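Local coordinates for protein flavohemoglobin (Malassezia yamatoensis, PDB 6O0A) that binds heme and FAD and, as a flavohemoglobin required for nitric oxide resistance, probably oxidises nitric oxide to nitrate, at residues A[118-123]-A[142-147]. Numbering follows the deposited sequence.
With HEM (protoporphyrin IX containing Fe), chain C.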
loop_
_atom_site.group_PDB
_atom_site.type_symbol
_atom_site.label_atom_id
_atom_site.label_comp_id
_atom_site.label_asym_id
_atom_site.label_seq_id
_atom_site.Cartn_x
_atom_site.Cartn_y
_atom_site.Cartn_z
ATOM N N THR A 118 0.465 -23.184 -3.723
ATOM C CA THR A 118 0.056 -23.361 -2.331
ATOM C C THR A 118 -1.294 -22.713 -2.067
ATOM O O THR A 118 -2.200 -23.334 -1.498
ATOM C CB THR A 118 1.115 -22.761 -1.408
ATOM O OG1 THR A 118 2.406 -23.279 -1.767
ATOM C CG2 THR A 118 0.799 -23.099 0.048
ATOM N N VAL A 119 -1.444 -21.451 -2.469
ATOM C CA VAL A 119 -2.704 -20.757 -2.252
ATOM C C VAL A 119 -3.825 -21.431 -3.027
ATOM O O VAL A 119 -4.935 -21.589 -2.507
ATOM C CB VAL A 119 -2.554 -19.265 -2.593
ATOM C CG1 VAL A 119 -3.904 -18.619 -2.867
ATOM C CG2 VAL A 119 -1.886 -18.587 -1.415
ATOM N N TYR A 120 -3.548 -21.886 -4.254
ATOM C CA TYR A 120 -4.587 -22.591 -5.001
ATOM C C TYR A 120 -5.089 -23.801 -4.214
ATOM O O TYR A 120 -6.298 -24.002 -4.066
ATOM C CB TYR A 120 -4.086 -23.036 -6.377
ATOM C CG TYR A 120 -5.180 -23.828 -7.074
ATOM C CD1 TYR A 120 -6.227 -23.180 -7.713
ATOM C CD2 TYR A 120 -5.210 -25.218 -7.014
ATOM C CE1 TYR A 120 -7.258 -23.892 -8.319
ATOM C CE2 TYR A 120 -6.239 -25.941 -7.607
ATOM C CZ TYR A 120 -7.261 -25.274 -8.254
ATOM O OH TYR A 120 -8.279 -26.000 -8.843
ATOM N N LYS A 121 -4.162 -24.607 -3.702
ATOM C CA LYS A 121 -4.533 -25.835 -3.007
ATOM C C LYS A 121 -5.448 -25.550 -1.822
ATOM O O LYS A 121 -6.531 -26.135 -1.701
ATOM C CB LYS A 121 -3.268 -26.555 -2.544
ATOM C CG LYS A 121 -3.571 -27.768 -1.711
ATOM C CD LYS A 121 -2.316 -28.483 -1.277
ATOM C CE LYS A 121 -2.694 -29.745 -0.503
ATOM N NZ LYS A 121 -1.502 -30.574 -0.176
ATOM N N TYR A 122 -5.032 -24.651 -0.931
ATOM C CA TYR A 122 -5.815 -24.432 0.283
ATOM C C TYR A 122 -7.043 -23.578 0.027
ATOM O O TYR A 122 -8.077 -23.796 0.667
ATOM C CB TYR A 122 -4.923 -23.838 1.379
ATOM C CG TYR A 122 -3.884 -24.871 1.734
ATOM C CD1 TYR A 122 -4.257 -26.028 2.401
ATOM C CD2 TYR A 122 -2.577 -24.755 1.290
ATOM C CE1 TYR A 122 -3.338 -27.016 2.676
ATOM C CE2 TYR A 122 -1.653 -25.740 1.559
ATOM C CZ TYR A 122 -2.043 -26.863 2.254
ATOM O OH TYR A 122 -1.137 -27.864 2.518
ATOM N N LEU A 123 -6.975 -22.634 -0.912
ATOM C CA LEU A 123 -8.165 -21.853 -1.223
ATOM C C LEU A 123 -9.251 -22.746 -1.804
ATOM O O LEU A 123 -10.411 -22.694 -1.379
ATOM C CB LEU A 123 -7.828 -20.711 -2.189
ATOM C CG LEU A 123 -9.028 -19.870 -2.605
ATOM C CD1 LEU A 123 -9.679 -19.264 -1.364
ATOM C CD2 LEU A 123 -8.572 -18.760 -3.542
ATOM N N ALA A 142 -14.255 -23.679 -13.800
ATOM C CA ALA A 142 -14.327 -22.289 -14.239
ATOM C C ALA A 142 -13.582 -21.360 -13.286
ATOM O O ALA A 142 -12.846 -20.470 -13.727
ATOM C CB ALA A 142 -15.788 -21.865 -14.378
ATOM N N TRP A 143 -13.747 -21.553 -11.975
ATOM C CA TRP A 143 -13.059 -20.680 -11.029
ATOM C C TRP A 143 -11.560 -20.964 -10.979
ATOM O O TRP A 143 -10.759 -20.050 -10.739
ATOM C CB TRP A 143 -13.716 -20.795 -9.647
ATOM C CG TRP A 143 -14.988 -19.996 -9.626
ATOM C CD1 TRP A 143 -16.262 -20.459 -9.830
ATOM C CD2 TRP A 143 -15.097 -18.568 -9.491
ATOM N NE1 TRP A 143 -17.160 -19.405 -9.789
ATOM C CE2 TRP A 143 -16.468 -18.239 -9.583
ATOM C CE3 TRP A 143 -14.169 -17.543 -9.288
ATOM C CZ2 TRP A 143 -16.930 -16.925 -9.477
ATOM C CZ3 TRP A 143 -14.629 -16.241 -9.176
ATOM C CH2 TRP A 143 -15.999 -15.946 -9.269
ATOM N N THR A 144 -11.157 -22.208 -11.238
ATOM C CA THR A 144 -9.736 -22.500 -11.394
ATOM C C THR A 144 -9.134 -21.714 -12.557
ATOM O O THR A 144 -8.023 -21.181 -12.447
ATOM C CB THR A 144 -9.550 -24.006 -11.572
ATOM O OG1 THR A 144 -9.970 -24.660 -10.366
ATOM C CG2 THR A 144 -8.097 -24.357 -11.875
ATOM N N GLU A 145 -9.853 -21.629 -13.683
ATOM C CA GLU A 145 -9.363 -20.835 -14.802
ATOM C C GLU A 145 -9.185 -19.375 -14.397
ATOM O O GLU A 145 -8.160 -18.759 -14.711
ATOM C CB GLU A 145 -10.316 -20.941 -15.990
ATOM C CG GLU A 145 -9.743 -20.253 -17.228
ATOM C CD GLU A 145 -10.654 -20.320 -18.441
ATOM O OE1 GLU A 145 -11.583 -21.158 -18.462
ATOM O OE2 GLU A 145 -10.433 -19.521 -19.377
ATOM N N VAL A 146 -10.177 -18.817 -13.693
ATOM C CA VAL A 146 -10.094 -17.446 -13.195
ATOM C C VAL A 146 -8.872 -17.283 -12.299
ATOM O O VAL A 146 -8.084 -16.346 -12.463
ATOM C CB VAL A 146 -11.390 -17.067 -12.450
ATOM C CG1 VAL A 146 -11.270 -15.690 -11.781
ATOM C CG2 VAL A 146 -12.576 -17.092 -13.394
ATOM N N TYR A 147 -8.681 -18.214 -11.356
ATOM C CA TYR A 147 -7.530 -18.129 -10.463
ATOM C C TYR A 147 -6.222 -18.078 -11.246
ATOM O O TYR A 147 -5.348 -17.254 -10.960
ATOM C CB TYR A 147 -7.504 -19.310 -9.485
ATOM C CG TYR A 147 -6.292 -19.253 -8.559
ATOM C CD1 TYR A 147 -5.067 -19.824 -8.922
ATOM C CD2 TYR A 147 -6.362 -18.590 -7.340
ATOM C CE1 TYR A 147 -3.948 -19.747 -8.080
ATOM C CE2 TYR A 147 -5.252 -18.512 -6.491
ATOM C CZ TYR A 147 -4.051 -19.085 -6.875
ATOM O OH TYR A 147 -2.956 -18.996 -6.028
HETATM C CHA HEM C . -1.760 -9.220 0.031
HETATM C CHB HEM C . -4.286 -10.954 -3.764
HETATM C CHC HEM C . -1.397 -14.851 -3.897
HETATM C CHD HEM C . 0.665 -13.438 0.260
HETATM C C1A HEM C . -2.678 -9.339 -0.997
HETATM C C2A HEM C . -3.702 -8.377 -1.342
HETATM C C3A HEM C . -4.391 -8.851 -2.387
HETATM C C4A HEM C . -3.844 -10.146 -2.737
HETATM C CMA HEM C . -5.578 -8.174 -3.102
HETATM C CAA HEM C . -3.920 -7.024 -0.633
HETATM C CBA HEM C . -3.027 -6.036 -1.378
HETATM C CGA HEM C . -3.092 -4.681 -0.715
HETATM O O1A HEM C . -2.912 -4.607 0.526
HETATM O O2A HEM C . -3.322 -3.674 -1.427
HETATM C C1B HEM C . -3.723 -12.157 -4.143
HETATM C C2B HEM C . -4.158 -12.995 -5.245
HETATM C C3B HEM C . -3.368 -14.086 -5.274
HETATM C C4B HEM C . -2.398 -13.955 -4.203
HETATM C CMB HEM C . -5.349 -12.637 -6.157
HETATM C CAB HEM C . -3.389 -15.289 -6.250
HETATM C CBB HEM C . -4.027 -15.306 -7.432
HETATM C C1C HEM C . -0.620 -14.818 -2.758
HETATM C C2C HEM C . 0.295 -15.852 -2.347
HETATM C C3C HEM C . 0.877 -15.470 -1.195
HETATM C C4C HEM C . 0.323 -14.181 -0.843
HETATM C CMC HEM C . 0.533 -17.137 -3.171
HETATM C CAC HEM C . 1.907 -16.209 -0.299
HETATM C CBC HEM C . 1.987 -17.552 -0.244
HETATM C C1D HEM C . 0.184 -12.176 0.540
HETATM C C2D HEM C . 0.566 -11.392 1.700
HETATM C C3D HEM C . -0.100 -10.240 1.656
HETATM C C4D HEM C . -0.926 -10.234 0.459
HETATM C CMD HEM C . 1.561 -11.864 2.786
HETATM C CAD HEM C . 0.001 -9.107 2.700
HETATM C CBD HEM C . -1.304 -9.084 3.492
HETATM C CGD HEM C . -1.324 -10.152 4.563
HETATM O O1D HEM C . -0.334 -10.270 5.335
HETATM O O2D HEM C . -2.350 -10.880 4.663
HETATM N NA HEM C . -2.795 -10.408 -1.872
HETATM N NB HEM C . -2.654 -12.773 -3.533
HETATM N NC HEM C . -0.579 -13.801 -1.824
HETATM N ND HEM C . -0.716 -11.436 -0.202
HETATM FE FE HEM C . -1.507 -11.981 -2.028
#
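Y147 lays one face of its ring over the CD1 edge of Y120, an edge-to-face aromatic pair with centroids 5.5 Å apart and planes at 61°. Y120 CB adds to this contact, lying 3.7 Å from Y147 CE1. With CG anti to the backbone N in both tyrosines (chi1 177° in Y120), the two rings reach into the space between the G and H helices of the globin fold (115-131 and 137-163); the axes of segments 118-123 and 142-147 run roughly antiparallel, 11.7 Å apart at closest approach. The phenol of Y120 continues past Y147 to T144, where its OH forms a short, 2.6 Å hydrogen bond with T144 OG1, near the plane of the Y120 ring. T144 OG1 also bonds V140 O in its own helix. V119 CG1 approaches the edge of the Y147 ring, 3.9 Å from CE2, and L123 CD2 makes a looser apolar contact with Y147. The hydroxyl of Y147 bonds Y116 O, one turn before Y120, tying the ring to the opposite helix. V119 and Y147 both belong to the heme pocket: V119 CG2 packs 3.3 Å from heme CMC, a pyrrole methyl, while Y147 CE2 lies 3.6 Å from the vinyl carbon CBB. F124 stacks on Y120 and extends the aromatic cluster. The chemistry is thus divided, with apolar and aromatic carbon meeting the porphyrin rim and hydroxyl bonds at both tyrosine ends joining the helices, which is consistent with the wall beside the heme being fixed by directional bonds as well as by van der Waals packing.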